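Local structure of laminin subunit ALPHA-1 (Mus musculus, 2JD4) at residues A[250-254]-A[255-259]. The protein is a chain of the basement membrane protein laminin, whose LG4-5 domain pair binds metal ions and probably contributes to anchoring laminin at cell surfaces. The protein carries 4 engineered substitutions. Sequence-based numbering, arbitrary orientation.
Sequences LEIVD and GKVLF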
loop_
_atom_site.group_PDB
_atom_site.type_symbol
_atom_site.label_atom_id
_atom_site.label_comp_id
_atom_site.label_asym_id
_atom_site.label_seq_id
_atom_site.Cartn_x
_atom_site.Cartn_y
_atom_site.Cartn_z
ATOM N N LEU A 250 -0.490 -12.018 17.296
ATOM C CA LEU A 250 0.157 -12.922 16.347
ATOM C C LEU A 250 1.628 -12.496 16.319
ATOM O O LEU A 250 1.931 -11.326 16.074
ATOM C CB LEU A 250 -0.467 -12.753 14.960
ATOM C CG LEU A 250 -0.403 -13.916 13.969
ATOM C CD1 LEU A 250 -1.207 -15.091 14.509
ATOM C CD2 LEU A 250 -0.972 -13.471 12.621
ATOM N N GLU A 251 2.535 -13.431 16.574
ATOM C CA GLU A 251 3.959 -13.111 16.607
ATOM C C GLU A 251 4.859 -14.294 16.274
ATOM O O GLU A 251 4.446 -15.453 16.353
ATOM C CB GLU A 251 4.336 -12.582 17.999
ATOM C CG GLU A 251 3.685 -13.363 19.136
ATOM C CD GLU A 251 4.170 -12.964 20.532
ATOM O OE1 GLU A 251 4.583 -11.803 20.743
ATOM O OE2 GLU A 251 4.114 -13.826 21.435
ATOM N N ILE A 252 6.093 -13.977 15.889
ATOM C CA ILE A 252 7.099 -14.981 15.565
ATOM C C ILE A 252 8.135 -14.915 16.688
ATOM O O ILE A 252 8.762 -13.881 16.894
ATOM C CB ILE A 252 7.810 -14.667 14.218
ATOM C CG1 ILE A 252 6.793 -14.655 13.073
ATOM C CG2 ILE A 252 8.885 -15.699 13.950
ATOM C CD1 ILE A 252 7.409 -14.372 11.709
ATOM N N VAL A 253 8.295 -16.011 17.422
ATOM C CA VAL A 253 9.258 -16.069 18.519
ATOM C C VAL A 253 10.120 -17.322 18.372
ATOM O O VAL A 253 9.618 -18.444 18.435
ATOM C CB VAL A 253 8.540 -16.107 19.891
ATOM C CG1 VAL A 253 9.558 -16.241 21.018
ATOM C CG2 VAL A 253 7.713 -14.841 20.075
ATOM N N ASP A 254 11.415 -17.115 18.157
ATOM C CA ASP A 254 12.370 -18.206 17.995
ATOM C C ASP A 254 12.017 -19.170 16.868
ATOM O O ASP A 254 12.133 -20.389 17.021
ATOM C CB ASP A 254 12.514 -18.980 19.308
ATOM C CG ASP A 254 13.038 -18.116 20.436
ATOM O OD1 ASP A 254 14.057 -17.419 20.230
ATOM O OD2 ASP A 254 12.434 -18.133 21.530
ATOM N N GLY A 255 11.587 -18.624 15.735
ATOM C CA GLY A 255 11.250 -19.459 14.597
ATOM C C GLY A 255 9.863 -20.073 14.591
ATOM O O GLY A 255 9.493 -20.748 13.633
ATOM N N LYS A 256 9.090 -19.852 15.648
ATOM C CA LYS A 256 7.735 -20.397 15.716
ATOM C C LYS A 256 6.692 -19.288 15.649
ATOM O O LYS A 256 6.964 -18.149 16.019
ATOM C CB LYS A 256 7.548 -21.184 17.017
ATOM C CG LYS A 256 8.346 -22.477 17.079
ATOM C CD LYS A 256 8.972 -22.683 18.447
ATOM C CE LYS A 256 7.937 -22.670 19.556
ATOM N NZ LYS A 256 8.577 -22.891 20.884
ATOM N N VAL A 257 5.498 -19.628 15.174
ATOM C CA VAL A 257 4.416 -18.661 15.089
ATOM C C VAL A 257 3.429 -18.935 16.222
ATOM O O VAL A 257 2.998 -20.078 16.418
ATOM C CB VAL A 257 3.686 -18.752 13.732
ATOM C CG1 VAL A 257 2.509 -17.785 13.701
ATOM C CG2 VAL A 257 4.652 -18.421 12.603
ATOM N N LEU A 258 3.088 -17.886 16.968
ATOM C CA LEU A 258 2.159 -17.996 18.086
ATOM C C LEU A 258 0.934 -17.113 17.869
ATOM O O LEU A 258 1.049 -15.961 17.433
ATOM C CB LEU A 258 2.840 -17.579 19.390
ATOM C CG LEU A 258 4.203 -18.190 19.710
ATOM C CD1 LEU A 258 4.705 -17.651 21.048
ATOM C CD2 LEU A 258 4.094 -19.708 19.747
ATOM N N PHE A 259 -0.231 -17.670 18.178
ATOM C CA PHE A 259 -1.507 -16.977 18.056
ATOM C C PHE A 259 -2.142 -17.014 19.448
ATOM O O PHE A 259 -2.621 -18.061 19.883
ATOM C CB PHE A 259 -2.383 -17.704 17.027
ATOM C CG PHE A 259 -3.769 -17.133 16.868
ATOM C CD1 PHE A 259 -4.003 -15.768 16.977
ATOM C CD2 PHE A 259 -4.833 -17.967 16.542
ATOM C CE1 PHE A 259 -5.273 -15.241 16.760
ATOM C CE2 PHE A 259 -6.111 -17.453 16.321
ATOM C CZ PHE A 259 -6.333 -16.087 16.429
#
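V253 and K256 close a two-residue β-hairpin through a type I' turn, with D254 and G255 at its corners, so strands 250-253 and 256-259 run antiparallel, their axes 4.7 Å apart. V253 N gives a hydrogen bond to K256 O at 2.9 Å, while the return bond from K256 N to V253 O is longer, 3.2 Å, its donor standing well above the carbonyl plane. Two residues further along each strand, beyond the non-hydrogen-bonded pair I252-V257, E251 and L258 form the second hydrogen-bonded pair; L258 N reaches E251 O at 2.9 Å with an N-H...O angle of 172°. G255 has positive phi, where a side chain would jam against the carbonyl oxygen of D254.

L250, I252, V257 and F259 share one face, built from the non-hydrogen-bonded pairs. With chi1 at -155°, the L250 side chain swings so that CD1 meets the F259 ring obliquely, 3.8 Å from CD1 of F259. I252 CG1 touches V257 CG2 more loosely, at 4.4 Å. On the other face, L258 CD1 reaches across to V253 CG2, 4.2 Å away, and the E251 carboxylate, whose OE2 is 3.9 Å off; both lie towards the same side of it. That buried carboxylate is held by several bonds: OE2 to S339 OG and H260 NE2, OE1 to S340 N.

The hairpin belongs to the β-sandwich of LG5, the second of two laminin G domains in this fragment. Strands 235-241 and 267-272 flank it in the same layer, and its L250, V257 and F259 face packs on strands 286-293 and 296-301 of the opposing layer.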